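PDB 6H21: probable ss-1,3-N-acetylglucosaminyltransferase, which belongs to the family 2 glycosyltransferases of the GT-A clan and combines that domain with a helical linker domain of the TarS type. Local coordinates for residues N44-S49 with L115-L120; S167-L172 with F202-L207; F323-E328 with M339-L344. All blocks are in the same frame, centred on the assembly; numbering follows the deposited sequence.

Contact 1: residues N44-S49 with L115-L120; sequences NQTMKS and LHERAL
Leu-115 meets Gln-45 almost at right angles: its CB packs 3.6 Å from Gln-45 NE2, the atom that opens the polar part of the contact. One residue on, His-116 O takes a hydrogen bond of 2.9 Å from Gln-45 NE2. His-116 O lies close to the amide plane of Gln-45, but NE2 stands above the plane of the His-116 carbonyl, whose opposite face is reached by Ala-119 N, closing a type I turn. NE2 also donates to Ser-41 O, which helps to fix the rotation of the amide. The His-116 side chain leaves the backbone away from residues 44-49, and its ring ND1 accepts Arg-118 N in the ring plane at 3.1 Å, a capping bond just ahead of helix 119-129. Glu-117 contributes its backbone, with Thr-46 N donating to Glu-117 O at 2.8 Å, while its CB rests near Asn-44 O. Arg-118 meets Thr-46 through its CG, and its NH2 forms a salt bridge with Asp-122. At Leu-120 the amide N-H points almost straight at Gln-45 OE1 (3.0 Å, 176°). A bend at chi2 (-64°) carries the Gln-45 amide to both Leu-120 N and His-116 O; its CG packs against the Leu-120 side chain. Beyond it, Met-47 CE closes on Leu-120 O at 3.6 Å. One glutamine side chain thus both donates to and accepts from the backbone of the turn and the first helical residues. The arrangement belongs to the Rossmann-like half of the GT-A fold, where the link from helix 35-43 to strand 52-58, two parts of a beta-alpha-beta crossover, is pinned to the beginning of helix 119-129.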
loop_
_atom_site.group_PDB
_atom_site.type_symbol
_atom_site.label_atom_id
_atom_site.label_comp_id
_atom_site.label_asym_id
_atom_site.label_seq_id
_atom_site.Cartn_x
_atom_site.Cartn_y
_atom_site.Cartn_z
ATOM N N ASN C 44 38.535 -25.944 34.035
ATOM C CA ASN C 44 38.168 -25.669 35.441
ATOM C C ASN C 44 36.675 -25.971 35.674
ATOM O O ASN C 44 35.971 -25.239 36.366
ATOM C CB ASN C 44 38.558 -24.238 35.836
ATOM C CG ASN C 44 40.060 -24.001 35.810
ATOM O OD1 ASN C 44 40.860 -24.925 35.991
ATOM N ND2 ASN C 44 40.472 -22.756 35.608
ATOM N N GLN C 45 36.194 -27.104 35.172
ATOM C CA GLN C 45 34.792 -27.499 35.377
ATOM C C GLN C 45 34.640 -28.230 36.718
ATOM O O GLN C 45 35.573 -28.865 37.198
ATOM C CB GLN C 45 34.315 -28.392 34.230
ATOM C CG GLN C 45 34.096 -27.640 32.928
ATOM C CD GLN C 45 32.987 -26.623 33.059
ATOM O OE1 GLN C 45 31.850 -26.966 33.380
ATOM N NE2 GLN C 45 33.322 -25.364 32.828
ATOM N N THR C 46 33.436 -28.175 37.298
ATOM C CA THR C 46 33.121 -28.965 38.484
ATOM C C THR C 46 32.993 -30.449 38.139
ATOM O O THR C 46 33.211 -31.285 38.999
ATOM C CB THR C 46 31.837 -28.491 39.161
ATOM O OG1 THR C 46 30.787 -28.555 38.195
ATOM C CG2 THR C 46 31.999 -27.096 39.718
ATOM N N MET C 47 32.633 -30.764 36.889
ATOM C CA MET C 47 32.603 -32.145 36.425
ATOM C C MET C 47 34.003 -32.755 36.567
ATOM O O MET C 47 35.004 -32.098 36.293
ATOM C CB MET C 47 32.166 -32.268 34.965
ATOM C CG MET C 47 32.210 -33.696 34.444
ATOM S SD MET C 47 31.435 -33.882 32.816
ATOM C CE MET C 47 29.708 -33.751 33.269
ATOM N N LYS C 48 34.017 -34.035 36.954
ATOM C CA LYS C 48 35.212 -34.858 37.104
ATOM C C LYS C 48 35.992 -34.828 35.782
ATOM O O LYS C 48 35.437 -35.005 34.697
ATOM C CB LYS C 48 34.775 -36.272 37.511
ATOM C CG LYS C 48 35.836 -37.166 38.133
ATOM C CD LYS C 48 35.253 -38.336 38.909
ATOM N N SER C 49 37.292 -34.586 35.889
ATOM C CA SER C 49 38.140 -34.342 34.744
ATOM C C SER C 49 38.128 -35.551 33.794
ATOM O O SER C 49 38.190 -35.392 32.572
ATOM C CB SER C 49 39.533 -34.003 35.207
ATOM O OG SER C 49 40.362 -33.745 34.091
ATOM N N LEU C 115 32.789 -20.877 29.479
ATOM C CA LEU C 115 31.874 -21.726 30.250
ATOM C C LEU C 115 31.897 -21.304 31.725
ATOM O O LEU C 115 32.957 -21.027 32.291
ATOM C CB LEU C 115 32.301 -23.191 30.127
ATOM C CG LEU C 115 32.069 -23.861 28.779
ATOM C CD1 LEU C 115 32.297 -25.359 28.892
ATOM C CD2 LEU C 115 30.665 -23.575 28.258
ATOM N N HIS C 116 30.714 -21.261 32.343
ATOM C CA HIS C 116 30.589 -21.294 33.794
ATOM C C HIS C 116 31.211 -22.608 34.300
ATOM O O HIS C 116 31.121 -23.638 33.646
ATOM C CB HIS C 116 29.111 -21.114 34.162
ATOM C CG HIS C 116 28.857 -20.824 35.596
ATOM N ND1 HIS C 116 28.966 -21.798 36.572
ATOM C CD2 HIS C 116 28.473 -19.692 36.223
ATOM C CE1 HIS C 116 28.682 -21.263 37.745
ATOM N NE2 HIS C 116 28.363 -19.972 37.551
ATOM N N GLU C 117 31.836 -22.574 35.483
ATOM C CA GLU C 117 32.520 -23.769 36.040
ATOM C C GLU C 117 31.531 -24.928 36.247
ATOM O O GLU C 117 31.948 -26.083 36.221
ATOM C CB GLU C 117 33.283 -23.436 37.332
ATOM C CG GLU C 117 32.403 -22.997 38.500
ATOM C CD GLU C 117 33.155 -22.691 39.795
ATOM O OE1 GLU C 117 34.389 -22.474 39.750
ATOM O OE2 GLU C 117 32.510 -22.658 40.858
ATOM N N ARG C 118 30.238 -24.630 36.428
ATOM C CA ARG C 118 29.215 -25.654 36.700
ATOM C C ARG C 118 28.523 -26.157 35.423
ATOM O O ARG C 118 27.688 -27.087 35.511
ATOM C CB ARG C 118 28.137 -25.104 37.634
ATOM C CG ARG C 118 28.645 -24.732 39.017
ATOM C CD ARG C 118 27.522 -24.204 39.891
ATOM N NE ARG C 118 26.500 -25.236 40.044
ATOM C CZ ARG C 118 26.451 -26.129 41.034
ATOM N NH1 ARG C 118 27.235 -26.010 42.095
ATOM N NH2 ARG C 118 25.594 -27.129 40.958
ATOM N N ALA C 119 28.876 -25.576 34.265
ATOM C CA ALA C 119 28.174 -25.794 32.999
ATOM C C ALA C 119 28.024 -27.284 32.687
ATOM O O ALA C 119 26.909 -27.755 32.529
ATOM C CB ALA C 119 28.869 -25.078 31.861
ATOM N N LEU C 120 29.138 -28.011 32.560
ATOM C CA LEU C 120 29.061 -29.374 32.032
ATOM C C LEU C 120 28.303 -30.274 33.018
ATOM O O LEU C 120 27.462 -31.056 32.602
ATOM C CB LEU C 120 30.464 -29.918 31.743
ATOM C CG LEU C 120 31.261 -29.231 30.631
ATOM C CD1 LEU C 120 32.455 -30.086 30.240
ATOM C CD2 LEU C 120 30.396 -28.940 29.408
#

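Contact 2: residues S167-L172 with F202-L207; sequences SIFYAL and FTIEFL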
loop_
_atom_site.group_PDB
_atom_site.type_symbol
_atom_site.label_atom_id
_atom_site.label_comp_id
_atom_site.label_asym_id
_atom_site.label_seq_id
_atom_site.Cartn_x
_atom_site.Cartn_y
_atom_site.Cartn_z
ATOM N N SER C 167 9.788 -20.923 22.812
ATOM C CA SER C 167 10.416 -19.949 21.935
ATOM C C SER C 167 11.782 -20.439 21.437
ATOM O O SER C 167 12.708 -19.645 21.343
ATOM C CB SER C 167 10.571 -18.620 22.646
ATOM O OG SER C 167 9.304 -18.044 22.930
ATOM N N ILE C 168 11.884 -21.731 21.082
ATOM C CA ILE C 168 13.186 -22.338 20.768
ATOM C C ILE C 168 13.666 -21.845 19.397
ATOM O O ILE C 168 14.873 -21.750 19.187
ATOM C CB ILE C 168 13.145 -23.881 20.880
ATOM C CG1 ILE C 168 12.639 -24.311 22.255
ATOM C CG2 ILE C 168 14.499 -24.513 20.572
ATOM C CD1 ILE C 168 12.754 -25.795 22.518
ATOM N N PHE C 169 12.745 -21.466 18.497
ATOM C CA PHE C 169 13.150 -20.945 17.183
ATOM C C PHE C 169 13.865 -19.589 17.282
ATOM O O PHE C 169 14.407 -19.126 16.295
ATOM C CB PHE C 169 11.959 -20.794 16.237
ATOM C CG PHE C 169 11.523 -22.067 15.565
ATOM C CD1 PHE C 169 12.344 -23.176 15.502
ATOM C CD2 PHE C 169 10.272 -22.143 14.980
ATOM C CE1 PHE C 169 11.910 -24.346 14.895
ATOM C CE2 PHE C 169 9.847 -23.305 14.348
ATOM C CZ PHE C 169 10.674 -24.395 14.286
ATOM N N TYR C 170 13.894 -18.986 18.472
ATOM C CA TYR C 170 14.602 -17.729 18.686
ATOM C C TYR C 170 15.944 -17.966 19.399
ATOM O O TYR C 170 16.566 -17.028 19.836
ATOM C CB TYR C 170 13.682 -16.768 19.452
ATOM C CG TYR C 170 12.477 -16.383 18.635
ATOM C CD1 TYR C 170 11.383 -17.227 18.547
ATOM C CD2 TYR C 170 12.463 -15.221 17.882
ATOM C CE1 TYR C 170 10.289 -16.911 17.760
ATOM C CE2 TYR C 170 11.374 -14.888 17.095
ATOM C CZ TYR C 170 10.286 -15.735 17.030
ATOM O OH TYR C 170 9.210 -15.414 16.255
ATOM N N ALA C 171 16.362 -19.227 19.521
ATOM C CA ALA C 171 17.572 -19.612 20.235
ATOM C C ALA C 171 18.199 -20.827 19.536
ATOM O O ALA C 171 18.321 -21.908 20.100
ATOM C CB ALA C 171 17.236 -19.903 21.683
ATOM N N LEU C 172 18.628 -20.613 18.297
ATOM C CA LEU C 172 18.980 -21.676 17.394
ATOM C C LEU C 172 20.500 -21.811 17.219
ATOM O O LEU C 172 20.946 -22.575 16.351
ATOM C CB LEU C 172 18.295 -21.393 16.058
ATOM C CG LEU C 172 16.802 -21.672 16.016
ATOM C CD1 LEU C 172 16.257 -21.340 14.638
ATOM C CD2 LEU C 172 16.479 -23.105 16.401
ATOM N N PHE C 202 21.521 -26.830 11.514
ATOM C CA PHE C 202 21.966 -27.947 12.337
ATOM C C PHE C 202 21.021 -28.119 13.535
ATOM O O PHE C 202 20.562 -29.214 13.784
ATOM C CB PHE C 202 23.414 -27.760 12.790
ATOM C CG PHE C 202 23.945 -28.894 13.631
ATOM C CD1 PHE C 202 23.655 -28.960 14.987
ATOM C CD2 PHE C 202 24.704 -29.904 13.062
ATOM C CE1 PHE C 202 24.134 -30.002 15.762
ATOM C CE2 PHE C 202 25.181 -30.945 13.836
ATOM C CZ PHE C 202 24.890 -31.001 15.184
ATOM N N THR C 203 20.724 -27.031 14.258
ATOM C CA THR C 203 19.857 -27.108 15.432
ATOM C C THR C 203 18.439 -27.554 15.040
ATOM O O THR C 203 17.850 -28.407 15.725
ATOM C CB THR C 203 19.837 -25.792 16.214
ATOM O OG1 THR C 203 21.167 -25.495 16.643
ATOM C CG2 THR C 203 18.928 -25.852 17.421
ATOM N N ILE C 204 17.905 -27.015 13.937
ATOM C CA ILE C 204 16.583 -27.408 13.429
ATOM C C ILE C 204 16.573 -28.894 13.042
ATOM O O ILE C 204 15.620 -29.597 13.387
ATOM C CB ILE C 204 16.153 -26.518 12.243
ATOM C CG1 ILE C 204 15.920 -25.066 12.673
ATOM C CG2 ILE C 204 14.956 -27.120 11.505
ATOM C CD1 ILE C 204 14.516 -24.741 13.118
ATOM N N GLU C 205 17.589 -29.354 12.290
ATOM C CA GLU C 205 17.696 -30.779 11.897
ATOM C C GLU C 205 17.679 -31.641 13.167
ATOM O O GLU C 205 17.014 -32.689 13.204
ATOM C CB GLU C 205 18.941 -31.059 11.043
ATOM C CG GLU C 205 18.821 -30.559 9.603
ATOM C CD GLU C 205 19.939 -30.893 8.610
ATOM O OE1 GLU C 205 21.091 -31.112 9.031
ATOM O OE2 GLU C 205 19.655 -30.902 7.388
ATOM N N PHE C 206 18.386 -31.185 14.215
ATOM C CA PHE C 206 18.437 -31.912 15.467
ATOM C C PHE C 206 17.050 -31.955 16.112
ATOM O O PHE C 206 16.596 -33.029 16.543
ATOM C CB PHE C 206 19.435 -31.299 16.446
ATOM C CG PHE C 206 19.718 -32.177 17.634
ATOM C CD1 PHE C 206 18.909 -32.135 18.757
ATOM C CD2 PHE C 206 20.776 -33.072 17.617
ATOM C CE1 PHE C 206 19.172 -32.948 19.848
ATOM C CE2 PHE C 206 21.032 -33.891 18.707
ATOM C CZ PHE C 206 20.228 -33.834 19.818
ATOM N N LEU C 207 16.406 -30.788 16.210
ATOM C CA LEU C 207 15.064 -30.641 16.854
ATOM C C LEU C 207 14.021 -31.545 16.171
ATOM O O LEU C 207 13.188 -32.138 16.835
ATOM C CB LEU C 207 14.611 -29.172 16.798
ATOM C CG LEU C 207 15.342 -28.203 17.726
ATOM C CD1 LEU C 207 14.972 -26.763 17.392
ATOM C CD2 LEU C 207 15.041 -28.507 19.186
#
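The hydroxyl of Thr-203 donates to Leu-172 O, with OG1 and O 2.9 Å apart, and comes in from above the carbonyl plane, 54° out of it. The carbonyls of Asp-199 and Ser-173 are weaker, secondary partners competing for the same proton, so this buried OG1 sits among backbone oxygens from both its own helix and the loop. With CG2 anti to the backbone N, the other branch of Thr-203 is left to apolar work, and it meets Leu-172 CD2 at 3.8 Å. Leu-172 divides its two methyls in turn: CD2 also approaches Leu-207 CD1 (4.1 Å), whereas CD1 touches Ile-204 CD1, also at 4.1 Å. Here the 3-10 turn 168-170 and the residues after it, in the link between strands 134-142 and 177-179, dock on one side of helix 198-207. The helix turns Phe-202 and Phe-206 elsewhere, edge-to-face against Phe-178 of the central sheet of the GT-A domain. Further along the helix, Leu-207 CD1 receives Ile-168 CG2 at 3.9 Å, their side chains crossing at a slant. Phe-169 approaches Ile-204 roughly at right angles, but the two are modelled too tightly for the spacing to be trusted. Both Phe-169 and Leu-172 reach helix 264-281 as well, through Lys-273 and Tyr-274, and Leu-172 lies about 9 Å, side chain to ligand, from the bound uridine-diphosphate-N-acetylglucosamine.

Contact 3: residues F323-E328 with M339-L344; sequences FNLKLE and MIADKL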
loop_
_atom_site.group_PDB
_atom_site.type_symbol
_atom_site.label_atom_id
_atom_site.label_comp_id
_atom_site.label_asym_id
_atom_site.label_seq_id
_atom_site.Cartn_x
_atom_site.Cartn_y
_atom_site.Cartn_z
ATOM N N PHE C 323 2.328 -9.520 9.915
ATOM C CA PHE C 323 3.242 -9.743 8.800
ATOM C C PHE C 323 2.509 -10.212 7.537
ATOM O O PHE C 323 3.193 -10.590 6.552
ATOM C CB PHE C 323 4.338 -10.745 9.180
ATOM C CG PHE C 323 5.337 -10.225 10.181
ATOM C CD1 PHE C 323 6.130 -9.132 9.884
ATOM C CD2 PHE C 323 5.502 -10.846 11.406
ATOM C CE1 PHE C 323 7.030 -8.633 10.813
ATOM C CE2 PHE C 323 6.409 -10.352 12.328
ATOM C CZ PHE C 323 7.155 -9.233 12.035
ATOM N N ASN C 324 1.168 -10.237 7.559
ATOM C CA ASN C 324 0.385 -10.861 6.465
ATOM C C ASN C 324 0.766 -10.244 5.110
ATOM O O ASN C 324 0.952 -10.958 4.158
ATOM C CB ASN C 324 -1.140 -10.807 6.681
ATOM C CG ASN C 324 -1.835 -9.454 6.491
ATOM O OD1 ASN C 324 -1.380 -8.407 6.960
ATOM N ND2 ASN C 324 -3.009 -9.462 5.869
ATOM N N LEU C 325 0.805 -8.914 5.033
ATOM C CA LEU C 325 1.074 -8.167 3.788
ATOM C C LEU C 325 2.519 -8.379 3.334
ATOM O O LEU C 325 2.767 -8.650 2.152
ATOM C CB LEU C 325 0.809 -6.675 4.028
ATOM C CG LEU C 325 1.168 -5.747 2.866
ATOM C CD1 LEU C 325 0.426 -6.132 1.603
ATOM C CD2 LEU C 325 0.883 -4.301 3.233
ATOM N N LYS C 326 3.463 -8.275 4.268
ATOM C CA LYS C 326 4.905 -8.412 3.926
ATOM C C LYS C 326 5.158 -9.798 3.318
ATOM O O LYS C 326 5.767 -9.921 2.259
ATOM C CB LYS C 326 5.801 -8.111 5.131
ATOM C CG LYS C 326 7.291 -8.133 4.817
ATOM C CD LYS C 326 8.147 -7.545 5.895
ATOM C CE LYS C 326 9.607 -7.478 5.480
ATOM N NZ LYS C 326 10.410 -6.650 6.405
ATOM N N LEU C 327 4.580 -10.825 3.940
ATOM C CA LEU C 327 4.748 -12.181 3.506
ATOM C C LEU C 327 4.122 -12.373 2.122
ATOM O O LEU C 327 4.728 -12.990 1.271
ATOM C CB LEU C 327 4.144 -13.148 4.537
ATOM C CG LEU C 327 4.181 -14.624 4.143
ATOM C CD1 LEU C 327 5.610 -15.064 3.888
ATOM C CD2 LEU C 327 3.562 -15.486 5.233
ATOM N N GLU C 328 2.914 -11.851 1.900
ATOM C CA GLU C 328 2.296 -11.978 0.583
ATOM C C GLU C 328 3.133 -11.232 -0.472
ATOM O O GLU C 328 3.257 -11.688 -1.570
ATOM C CB GLU C 328 0.833 -11.516 0.601
ATOM C CG GLU C 328 0.084 -11.937 -0.661
ATOM C CD GLU C 328 0.149 -13.424 -0.972
ATOM O OE1 GLU C 328 -0.147 -14.214 -0.055
ATOM O OE2 GLU C 328 0.522 -13.806 -2.104
ATOM N N MET C 339 8.278 -2.711 0.126
ATOM C CA MET C 339 8.556 -1.362 0.556
ATOM C C MET C 339 7.339 -0.799 1.316
ATOM O O MET C 339 7.489 -0.256 2.404
ATOM C CB MET C 339 8.875 -0.462 -0.638
ATOM C CG MET C 339 10.225 -0.733 -1.262
ATOM S SD MET C 339 10.471 0.254 -2.736
ATOM C CE MET C 339 10.846 1.861 -2.048
ATOM N N ILE C 340 6.151 -0.959 0.745
ATOM C CA ILE C 340 4.921 -0.441 1.364
ATOM C C ILE C 340 4.667 -1.195 2.678
ATOM O O ILE C 340 4.452 -0.593 3.681
ATOM C CB ILE C 340 3.736 -0.533 0.389
ATOM C CG1 ILE C 340 3.896 0.442 -0.782
ATOM C CG2 ILE C 340 2.418 -0.317 1.112
ATOM C CD1 ILE C 340 3.109 0.037 -2.014
ATOM N N ALA C 341 4.792 -2.522 2.656
ATOM C CA ALA C 341 4.570 -3.339 3.874
ATOM C C ALA C 341 5.474 -2.852 5.013
ATOM O O ALA C 341 5.021 -2.718 6.166
ATOM C CB ALA C 341 4.805 -4.796 3.587
ATOM N N ASP C 342 6.732 -2.514 4.680
ATOM C CA ASP C 342 7.703 -2.095 5.697
ATOM C C ASP C 342 7.344 -0.711 6.253
ATOM O O ASP C 342 7.545 -0.482 7.441
ATOM C CB ASP C 342 9.135 -2.115 5.163
ATOM C CG ASP C 342 9.807 -3.469 5.284
ATOM O OD1 ASP C 342 9.316 -4.329 6.082
ATOM O OD2 ASP C 342 10.828 -3.670 4.602
ATOM N N LYS C 343 6.838 0.194 5.403
ATOM C CA LYS C 343 6.366 1.520 5.856
ATOM C C LYS C 343 5.172 1.401 6.813
ATOM O O LYS C 343 4.979 2.301 7.666
ATOM C CB LYS C 343 5.992 2.415 4.670
ATOM C CG LYS C 343 7.166 3.189 4.096
ATOM C CD LYS C 343 6.884 3.796 2.751
ATOM C CE LYS C 343 8.164 4.092 1.996
ATOM N NZ LYS C 343 9.077 4.959 2.775
ATOM N N LEU C 344 4.346 0.354 6.650
ATOM C CA LEU C 344 3.149 0.179 7.478
ATOM C C LEU C 344 3.453 -0.546 8.799
ATOM O O LEU C 344 2.719 -0.372 9.754
ATOM C CB LEU C 344 2.080 -0.545 6.664
ATOM C CG LEU C 344 1.495 0.270 5.518
ATOM C CD1 LEU C 344 0.557 -0.577 4.680
ATOM C CD2 LEU C 344 0.786 1.522 6.018
#
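The carboxylate of Asp-342 is the flat group that carries this contact, and Lys-326 meets it on the side of OD1 that faces the other oxygen. There the syn lone pair of OD1 takes a hydrogen bond from Lys-326 NZ at 2.6 Å, the core of a salt bridge, while OD2 stays at 3.5 Å from Lys-326 NZ. The lysine gets there by full extension: CG is anti to the backbone N (chi1 -176°) and every later bond follows suit, so the chain runs across to the neighbouring helix. Its ammonium group has a second acceptor in Lys-285 O, which probably helps to hold the charge in place. One residue before Asp-342, Ala-341 turns its small CB toward helix 324-332, 3.6 Å from Lys-326 CA, which is consistent with the close approach of the backbones, Lys-326 CA and Ala-341 CA being 5.1 Å apart. The two helices, 324-332 and 335-344, form an antiparallel helical hairpin in the linker domain, their segment axes 8.7 Å apart at an angle of 163°. Leu-325 closes the apolar side: its CG touches Ala-341 CB at 3.8 Å, and its CD2 extends to Leu-344 CD1 at 4.0 Å. The hairpin is also a meeting place of subunits. Leu-325 packs on Ile-340 of the second subunit, Leu-344 meets Leu-344 of the third, and Asn-324 bonds through its amide to Asn-289 and Lys-343 of the second.

Contacts 1 and 3 lie on opposite sides of the chain's centre, their own centres about 47 Å apart, with contact 2 nearer the middle. Contact 2 is the most deeply buried, and apolar packing dominates it, beside a single side-chain-to-backbone hydrogen bond. Contact 1, only partly buried and about 22 Å (centre to centre) from the middle of the chain, relies instead on backbone groups and one amide side chain. Contact 3 is made of helix against helix and adds an ion pair to a small apolar patch, and residues of two other subunits pack against it, which probably adds to its burial. No two contacts share a segment, but helix 264-281 touches residues of both 167-172 and 323-328.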